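Local coordinates for N-acetylglucosamine-6-phosphate deacetylase (Thermotoga maritima, PDB 1O12), which probably removes the acetyl group from N-acetylglucosamine 6-phosphate, using a divalent metal ion held in an amidohydrolase barrel, at residues A[37-42]-A[349-354]; A[51-56]-A[353-358]; A[56-61]-A[87-92]. All blocks are in the same frame, centred on the assembly; numbering follows the deposited sequence.

Contact 1 (A[37-42]-A[349-354]); sequences GKIVKV and TRADLV
Ile-39 lies alongside Thr-349, the two side chains pointing the same way, and their backbones are joined where Ile-39 N donates to Thr-349 O at 2.8 Å. With CG1 anti to the carbonyl carbon (chi1 -64°), the longer branch of Ile-39 runs over the facing backbone. CG1 packs 3.9 Å from Ala-351 CB, and CD1 ends 3.6 Å from Thr-349 OG1, with Leu-353 CD2 more loosely beside it. That hydroxyl makes its hydrogen bond with Ala-346 O, so the methyl simply rests against it. Lys-38 and Arg-350 form a single beta bridge in the small beta domain that amidohydrolases of this family build beside the barrel from both ends of the chain, and Ala-351 centres an inverse gamma turn just ahead of strand 353-356. The second backbone bond goes the other way: Ala-351 N reaches Gly-37 O at 2.8 Å, almost straight at 175°, although the donor stands above the carbonyl plane, 53° out of it. Gly-37 takes a positive phi, a conformation that favours glycine. Ala-351 CB points back at this peptide, 3.7 Å from Gly-37 C, and also meets Ile-34 on strand 26-35.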
loop_
_atom_site.group_PDB
_atom_site.type_symbol
_atom_site.label_atom_id
_atom_site.label_comp_id
_atom_site.label_asym_id
_atom_site.label_seq_id
_atom_site.Cartn_x
_atom_site.Cartn_y
_atom_site.Cartn_z
ATOM N N GLY A 37 3.526 42.433 -3.178
ATOM C CA GLY A 37 3.677 41.018 -3.493
ATOM C C GLY A 37 4.495 40.140 -2.573
ATOM O O GLY A 37 4.768 38.985 -2.892
ATOM N N LYS A 38 4.871 40.668 -1.422
ATOM C CA LYS A 38 5.671 39.900 -0.495
ATOM C C LYS A 38 5.036 39.916 0.886
ATOM O O LYS A 38 4.621 40.952 1.382
ATOM C CB LYS A 38 7.071 40.505 -0.459
ATOM C CG LYS A 38 8.096 39.785 0.386
ATOM C CD LYS A 38 9.450 40.507 0.251
ATOM C CE LYS A 38 10.411 40.161 1.392
ATOM N NZ LYS A 38 9.838 40.474 2.758
ATOM N N ILE A 39 4.925 38.749 1.495
ATOM C CA ILE A 39 4.376 38.644 2.841
ATOM C C ILE A 39 5.475 39.144 3.777
ATOM O O ILE A 39 6.565 38.571 3.822
ATOM C CB ILE A 39 4.046 37.184 3.169
ATOM C CG1 ILE A 39 2.938 36.698 2.239
ATOM C CG2 ILE A 39 3.660 37.047 4.617
ATOM C CD1 ILE A 39 2.791 35.191 2.216
ATOM N N VAL A 40 5.197 40.223 4.502
ATOM C CA VAL A 40 6.179 40.789 5.418
ATOM C C VAL A 40 5.844 40.572 6.879
ATOM O O VAL A 40 6.663 40.838 7.747
ATOM C CB VAL A 40 6.359 42.318 5.214
ATOM C CG1 VAL A 40 7.139 42.586 3.954
ATOM C CG2 VAL A 40 4.977 43.014 5.164
ATOM N N LYS A 41 4.646 40.102 7.176
ATOM C CA LYS A 41 4.311 39.889 8.576
ATOM C C LYS A 41 3.170 38.897 8.759
ATOM O O LYS A 41 2.102 39.019 8.145
ATOM C CB LYS A 41 3.952 41.231 9.244
ATOM C CG LYS A 41 4.225 41.285 10.736
ATOM C CD LYS A 41 3.017 41.786 11.531
ATOM C CE LYS A 41 2.609 43.200 11.120
ATOM N NZ LYS A 41 1.270 43.619 11.667
ATOM N N VAL A 42 3.416 37.901 9.599
ATOM C CA VAL A 42 2.416 36.890 9.910
ATOM C C VAL A 42 2.237 36.964 11.424
ATOM O O VAL A 42 3.106 36.501 12.175
ATOM C CB VAL A 42 2.909 35.483 9.517
ATOM C CG1 VAL A 42 1.824 34.471 9.743
ATOM C CG2 VAL A 42 3.325 35.467 8.080
ATOM N N THR A 349 8.216 35.392 2.046
ATOM C CA THR A 349 7.801 34.702 0.831
ATOM C C THR A 349 6.806 35.484 -0.048
ATOM O O THR A 349 6.273 36.524 0.354
ATOM C CB THR A 349 7.202 33.341 1.196
ATOM O OG1 THR A 349 5.961 33.541 1.886
ATOM C CG2 THR A 349 8.154 32.568 2.110
ATOM N N ARG A 350 6.562 34.971 -1.251
ATOM C CA ARG A 350 5.642 35.602 -2.183
ATOM C C ARG A 350 4.180 35.540 -1.736
ATOM O O ARG A 350 3.692 34.505 -1.267
ATOM C CB ARG A 350 5.762 34.958 -3.570
ATOM C CG ARG A 350 7.184 34.916 -4.107
ATOM C CD ARG A 350 7.700 36.284 -4.522
ATOM N NE ARG A 350 7.453 36.578 -5.939
ATOM C CZ ARG A 350 7.991 35.921 -6.980
ATOM N NH1 ARG A 350 8.834 34.896 -6.798
ATOM N NH2 ARG A 350 7.683 36.305 -8.222
ATOM N N ALA A 351 3.474 36.655 -1.914
ATOM C CA ALA A 351 2.078 36.694 -1.533
ATOM C C ALA A 351 1.108 36.077 -2.557
ATOM O O ALA A 351 0.296 36.778 -3.146
ATOM C CB ALA A 351 1.653 38.121 -1.196
ATOM N N ASP A 352 1.218 34.770 -2.791
ATOM C CA ASP A 352 0.253 34.095 -3.670
ATOM C C ASP A 352 -0.641 33.407 -2.631
ATOM O O ASP A 352 -0.219 32.472 -1.930
ATOM C CB ASP A 352 0.934 33.074 -4.598
ATOM C CG ASP A 352 1.742 33.742 -5.736
ATOM O OD1 ASP A 352 1.604 34.973 -5.932
ATOM O OD2 ASP A 352 2.508 33.031 -6.440
ATOM N N LEU A 353 -1.871 33.895 -2.504
ATOM C CA LEU A 353 -2.771 33.370 -1.488
ATOM C C LEU A 353 -4.192 33.150 -1.952
ATOM O O LEU A 353 -4.621 33.718 -2.950
ATOM C CB LEU A 353 -2.810 34.339 -0.318
ATOM C CG LEU A 353 -1.497 34.818 0.278
ATOM C CD1 LEU A 353 -1.698 36.185 0.919
ATOM C CD2 LEU A 353 -1.005 33.788 1.284
ATOM N N VAL A 354 -4.919 32.307 -1.220
ATOM C CA VAL A 354 -6.312 32.082 -1.524
ATOM C C VAL A 354 -7.105 32.145 -0.223
ATOM O O VAL A 354 -6.743 31.522 0.783
ATOM C CB VAL A 354 -6.550 30.720 -2.230
ATOM C CG1 VAL A 354 -6.004 29.568 -1.390
ATOM C CG2 VAL A 354 -8.049 30.542 -2.524
#

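Contact 2 (A[51-56]-A[353-358]); sequences GVLMPG and LVLLDE
Val-52 and Leu-356 exchange two backbone hydrogen bonds, as do Met-54 and Val-354, and these two hydrogen-bonded pairs set the antiparallel register of strands 52-55 and 353-356. Between them Leu-53 faces Leu-355 in a non-hydrogen-bonded pair, where packing is close. The two leucine side chains cross at about a right angle, with Leu-53 CD1 3.5 Å from Leu-355 CD1, and the latter methyl also sits over Val-52 O. Leu-53 CD2 brushes Leu-353 CD2 at 4.4 Å. On the other face the selenomethionine Met-54 crosses Leu-356, also nearly at a right angle: Met-54 CG lies 3.8 Å from Leu-356 CD1 and SE 4.0 Å from the same Leu-356 CD1, before the chain bends away at chi3. Val-354 CG1 sits between its own N and carbonyl carbon (chi1 56°), which brings it to 3.9 Å from Met-54 CB. Helix 322-336 closes over this face, Ile-322 touching Val-52 and Met-54.

The pairing thins towards Gly-51 and Asp-357, where the chain becomes partly exposed. There Gly-51 CA comes 3.5 Å from Leu-356 O, Val-52 CG2 only grazes Asp-357 O at 4.2 Å, and the Asp-357 carboxylate turns to Asn-361 instead. Strand 52-59 passes from the beta domain, where 52-55 pairs with 353-356, into the barrel, where it pairs with strand 87-93. The four hydrogen bonds of this ladder are all between backbones, while the side chains meeting across it are apolar, so direction and register come from the peptides and cohesion from side-chain packing.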
loop_
_atom_site.group_PDB
_atom_site.type_symbol
_atom_site.label_atom_id
_atom_site.label_comp_id
_atom_site.label_asym_id
_atom_site.label_seq_id
_atom_site.Cartn_x
_atom_site.Cartn_y
_atom_site.Cartn_z
ATOM N N GLY A 51 -12.402 33.579 7.914
ATOM C CA GLY A 51 -12.401 32.583 6.864
ATOM C C GLY A 51 -11.055 31.874 6.919
ATOM O O GLY A 51 -10.312 31.984 7.915
ATOM N N VAL A 52 -10.731 31.137 5.867
ATOM C CA VAL A 52 -9.460 30.426 5.833
ATOM C C VAL A 52 -8.561 31.083 4.811
ATOM O O VAL A 52 -9.026 31.529 3.771
ATOM C CB VAL A 52 -9.652 28.921 5.446
ATOM C CG1 VAL A 52 -8.327 28.180 5.552
ATOM C CG2 VAL A 52 -10.698 28.283 6.336
ATOM N N LEU A 53 -7.276 31.163 5.123
ATOM C CA LEU A 53 -6.298 31.746 4.201
ATOM C C LEU A 53 -5.246 30.667 3.985
ATOM O O LEU A 53 -4.663 30.160 4.954
ATOM C CB LEU A 53 -5.627 32.972 4.799
ATOM C CG LEU A 53 -4.829 33.793 3.779
ATOM C CD1 LEU A 53 -5.804 34.578 2.931
ATOM C CD2 LEU A 53 -3.851 34.769 4.470
HETATM N N MSE A 54 -5.017 30.302 2.729
HETATM C CA MSE A 54 -4.034 29.274 2.408
HETATM C C MSE A 54 -3.118 29.748 1.279
HETATM O O MSE A 54 -3.426 30.731 0.587
HETATM C CB MSE A 54 -4.728 27.993 1.927
HETATM C CG MSE A 54 -5.862 27.464 2.785
HETATM SE SE MSE A 54 -6.638 25.809 1.995
HETATM C CE MSE A 54 -5.040 24.663 2.231
ATOM N N PRO A 55 -1.984 29.051 1.078
ATOM C CA PRO A 55 -1.048 29.418 0.003
ATOM C C PRO A 55 -1.793 29.207 -1.322
ATOM O O PRO A 55 -2.633 28.321 -1.409
ATOM C CB PRO A 55 0.095 28.413 0.176
ATOM C CG PRO A 55 0.056 28.131 1.649
ATOM C CD PRO A 55 -1.425 27.983 1.920
ATOM N N GLY A 56 -1.514 30.032 -2.328
ATOM C CA GLY A 56 -2.185 29.879 -3.606
ATOM C C GLY A 56 -1.994 28.460 -4.144
ATOM O O GLY A 56 -0.887 27.945 -4.150
ATOM N N LEU A 353 -1.871 33.895 -2.504
ATOM C CA LEU A 353 -2.771 33.370 -1.488
ATOM C C LEU A 353 -4.192 33.150 -1.952
ATOM O O LEU A 353 -4.621 33.718 -2.950
ATOM C CB LEU A 353 -2.810 34.339 -0.318
ATOM C CG LEU A 353 -1.497 34.818 0.278
ATOM C CD1 LEU A 353 -1.698 36.185 0.919
ATOM C CD2 LEU A 353 -1.005 33.788 1.284
ATOM N N VAL A 354 -4.919 32.307 -1.220
ATOM C CA VAL A 354 -6.312 32.082 -1.524
ATOM C C VAL A 354 -7.105 32.145 -0.223
ATOM O O VAL A 354 -6.743 31.522 0.783
ATOM C CB VAL A 354 -6.550 30.720 -2.230
ATOM C CG1 VAL A 354 -6.004 29.568 -1.390
ATOM C CG2 VAL A 354 -8.049 30.542 -2.524
ATOM N N LEU A 355 -8.175 32.928 -0.232
ATOM C CA LEU A 355 -9.043 33.041 0.939
ATOM C C LEU A 355 -10.291 32.195 0.661
ATOM O O LEU A 355 -10.841 32.255 -0.438
ATOM C CB LEU A 355 -9.449 34.490 1.173
ATOM C CG LEU A 355 -10.184 34.711 2.500
ATOM C CD1 LEU A 355 -9.173 34.631 3.675
ATOM C CD2 LEU A 355 -10.882 36.074 2.470
ATOM N N LEU A 356 -10.735 31.416 1.650
ATOM C CA LEU A 356 -11.898 30.549 1.483
ATOM C C LEU A 356 -12.896 30.637 2.633
ATOM O O LEU A 356 -12.551 31.126 3.707
ATOM C CB LEU A 356 -11.421 29.110 1.372
ATOM C CG LEU A 356 -10.198 28.910 0.467
ATOM C CD1 LEU A 356 -8.906 29.081 1.253
ATOM C CD2 LEU A 356 -10.284 27.535 -0.168
ATOM N N ASP A 357 -14.133 30.177 2.419
ATOM C CA ASP A 357 -15.097 30.157 3.523
ATOM C C ASP A 357 -14.778 28.837 4.240
ATOM O O ASP A 357 -13.951 28.058 3.742
ATOM C CB ASP A 357 -16.553 30.199 3.039
ATOM C CG ASP A 357 -16.950 28.985 2.242
ATOM O OD1 ASP A 357 -16.425 27.891 2.496
ATOM O OD2 ASP A 357 -17.820 29.111 1.358
ATOM N N GLU A 358 -15.414 28.565 5.383
ATOM C CA GLU A 358 -15.100 27.345 6.133
ATOM C C GLU A 358 -15.350 26.052 5.387
ATOM O O GLU A 358 -14.765 25.019 5.722
ATOM C CB GLU A 358 -15.823 27.317 7.486
ATOM C CG GLU A 358 -17.335 27.372 7.425
ATOM C CD GLU A 358 -17.968 27.061 8.779
ATOM O OE1 GLU A 358 -18.059 25.853 9.152
ATOM O OE2 GLU A 358 -18.358 28.035 9.476
#

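Contact 3 (A[56-61]-A[87-92]); sequences GFVDPH and VTTFLA
Phe-57 and Asp-59 pair with strand 87-92 through parallel backbone bonds, as neighbouring strands of a TIM barrel do; helix 75-83 lies between the two in sequence. Phe-57 O accepts Thr-88 N, Thr-89 O accepts Asp-59 N, and Asp-59 O accepts Leu-91 N at 3.1 Å.

The side chain of Leu-91 runs along Pro-60. Leu-91 CB lies 3.5 Å from Pro-60 O, and Leu-91 CG is 4.3 Å from that same Pro-60 O. The branches then part: Leu-91 CD2 turns back to the proline, 3.7 Å from Pro-60 O and close to Pro-60 CB, while CD1 leads away from it. Leu-122 and His-125 of strand 121-127 also touch this leucine. Farther back, Val-58 and Thr-89 lie side by side, Val-58 CG2 being 4.1 Å from Thr-89 CB, on the side where helix 322-336 packs against Val-58. On the opposite face Phe-57 CB meets Val-87 CG2 at 4.1 Å.

Past the corner at Pro-60, His-61 begins the His-X-His sequence that amidohydrolases carry at the end of the first barrel strand. Its NE2 bonds to Glu-127, a ligand of the iron, and its ND1 to Glu-237. An Asx turn shapes the approach: Asp-59 OD1, which also takes Thr-266 N, receives His-61 N at 3.1 Å from above the carboxylate plane, 41° out of it.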
loop_
_atom_site.group_PDB
_atom_site.type_symbol
_atom_site.label_atom_id
_atom_site.label_comp_id
_atom_site.label_asym_id
_atom_site.label_seq_id
_atom_site.Cartn_x
_atom_site.Cartn_y
_atom_site.Cartn_z
ATOM N N GLY A 56 -1.514 30.032 -2.328
ATOM C CA GLY A 56 -2.185 29.879 -3.606
ATOM C C GLY A 56 -1.994 28.460 -4.144
ATOM O O GLY A 56 -0.887 27.945 -4.150
ATOM N N PHE A 57 -3.080 27.827 -4.573
ATOM C CA PHE A 57 -3.027 26.473 -5.104
ATOM C C PHE A 57 -2.119 26.429 -6.323
ATOM O O PHE A 57 -1.935 27.442 -7.007
ATOM C CB PHE A 57 -4.423 25.998 -5.494
ATOM C CG PHE A 57 -5.384 25.937 -4.336
ATOM C CD1 PHE A 57 -6.754 26.111 -4.539
ATOM C CD2 PHE A 57 -4.919 25.704 -3.038
ATOM C CE1 PHE A 57 -7.644 26.054 -3.469
ATOM C CE2 PHE A 57 -5.799 25.645 -1.960
ATOM C CZ PHE A 57 -7.156 25.820 -2.173
ATOM N N VAL A 58 -1.570 25.240 -6.571
ATOM C CA VAL A 58 -0.677 24.973 -7.672
ATOM C C VAL A 58 -1.157 23.735 -8.446
ATOM O O VAL A 58 -1.281 22.643 -7.866
ATOM C CB VAL A 58 0.761 24.724 -7.141
ATOM C CG1 VAL A 58 1.686 24.413 -8.317
ATOM C CG2 VAL A 58 1.259 25.963 -6.323
ATOM N N ASP A 59 -1.426 23.890 -9.749
ATOM C CA ASP A 59 -1.882 22.764 -10.562
ATOM C C ASP A 59 -0.816 22.503 -11.616
ATOM O O ASP A 59 -0.739 23.201 -12.616
ATOM C CB ASP A 59 -3.224 23.058 -11.248
ATOM C CG ASP A 59 -3.889 21.788 -11.777
ATOM O OD1 ASP A 59 -3.188 20.762 -11.831
ATOM O OD2 ASP A 59 -5.087 21.801 -12.140
ATOM N N PRO A 60 0.004 21.458 -11.407
ATOM C CA PRO A 60 1.070 21.129 -12.353
ATOM C C PRO A 60 0.615 20.242 -13.481
ATOM O O PRO A 60 1.417 19.860 -14.335
ATOM C CB PRO A 60 2.090 20.436 -11.460
ATOM C CG PRO A 60 1.191 19.621 -10.534
ATOM C CD PRO A 60 0.078 20.599 -10.199
ATOM N N HIS A 61 -0.675 19.921 -13.494
ATOM C CA HIS A 61 -1.201 19.023 -14.511
ATOM C C HIS A 61 -2.626 19.357 -14.917
ATOM O O HIS A 61 -3.571 18.847 -14.319
ATOM C CB HIS A 61 -1.145 17.581 -13.989
ATOM C CG HIS A 61 -1.284 16.549 -15.056
ATOM N ND1 HIS A 61 -0.965 15.224 -14.857
ATOM C CD2 HIS A 61 -1.709 16.641 -16.339
ATOM C CE1 HIS A 61 -1.184 14.543 -15.968
ATOM N NE2 HIS A 61 -1.635 15.380 -16.883
ATOM N N VAL A 87 -6.128 28.995 -7.848
ATOM C CA VAL A 87 -4.857 28.576 -8.443
ATOM C C VAL A 87 -4.010 29.769 -8.876
ATOM O O VAL A 87 -4.417 30.560 -9.721
ATOM C CB VAL A 87 -5.078 27.690 -9.690
ATOM C CG1 VAL A 87 -3.728 27.357 -10.321
ATOM C CG2 VAL A 87 -5.837 26.382 -9.307
ATOM N N THR A 88 -2.825 29.892 -8.299
ATOM C CA THR A 88 -1.934 30.984 -8.627
ATOM C C THR A 88 -0.647 30.565 -9.377
ATOM O O THR A 88 0.207 31.399 -9.666
ATOM C CB THR A 88 -1.562 31.751 -7.361
ATOM O OG1 THR A 88 -1.066 30.837 -6.381
ATOM C CG2 THR A 88 -2.768 32.475 -6.814
ATOM N N THR A 89 -0.493 29.275 -9.648
ATOM C CA THR A 89 0.642 28.771 -10.400
ATOM C C THR A 89 0.158 27.506 -11.085
ATOM O O THR A 89 -0.416 26.620 -10.446
ATOM C CB THR A 89 1.866 28.378 -9.536
ATOM O OG1 THR A 89 2.340 29.506 -8.801
ATOM C CG2 THR A 89 3.004 27.892 -10.436
ATOM N N PHE A 90 0.363 27.429 -12.392
ATOM C CA PHE A 90 -0.028 26.242 -13.125
ATOM C C PHE A 90 0.918 25.956 -14.288
ATOM O O PHE A 90 1.752 26.785 -14.689
ATOM C CB PHE A 90 -1.479 26.343 -13.592
ATOM C CG PHE A 90 -1.691 27.184 -14.840
ATOM C CD1 PHE A 90 -1.901 26.568 -16.088
ATOM C CD2 PHE A 90 -1.793 28.561 -14.758
ATOM C CE1 PHE A 90 -2.224 27.333 -17.226
ATOM C CE2 PHE A 90 -2.109 29.316 -15.866
ATOM C CZ PHE A 90 -2.328 28.702 -17.108
ATOM N N LEU A 91 0.793 24.735 -14.785
ATOM C CA LEU A 91 1.587 24.228 -15.882
ATOM C C LEU A 91 0.597 23.728 -16.928
ATOM O O LEU A 91 -0.138 22.752 -16.698
ATOM C CB LEU A 91 2.462 23.073 -15.369
ATOM C CG LEU A 91 3.991 23.118 -15.295
ATOM C CD1 LEU A 91 4.494 24.497 -14.927
ATOM C CD2 LEU A 91 4.456 22.040 -14.301
ATOM N N ALA A 92 0.564 24.435 -18.057
ATOM C CA ALA A 92 -0.278 24.088 -19.199
ATOM C C ALA A 92 0.331 22.780 -19.686
ATOM O O ALA A 92 1.471 22.732 -20.089
ATOM C CB ALA A 92 -0.177 25.168 -20.258
#

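How the contacts relate
The contacts lead from the beta domain into the barrel. Contacts 1 and 2, with centres about 12 Å apart, share Leu-353 and Val-354; contact 3, its centre about 16 Å from that of contact 2, takes over strand 52-59 at Gly-56. All three meet at a probable hydrogen bond from Gly-56 N to Asp-352 O, 2.8 Å long. Beside it Asp-352 CB packs 3.5 Å from Thr-88 OG1, and Val-354 CG1 lies 4.0 Å from Phe-57 CE2. Contacts 1 and 2 are remote from the active site, whereas contact 3 runs up to it: the side chain of His-61 is about 5 Å from the bound iron.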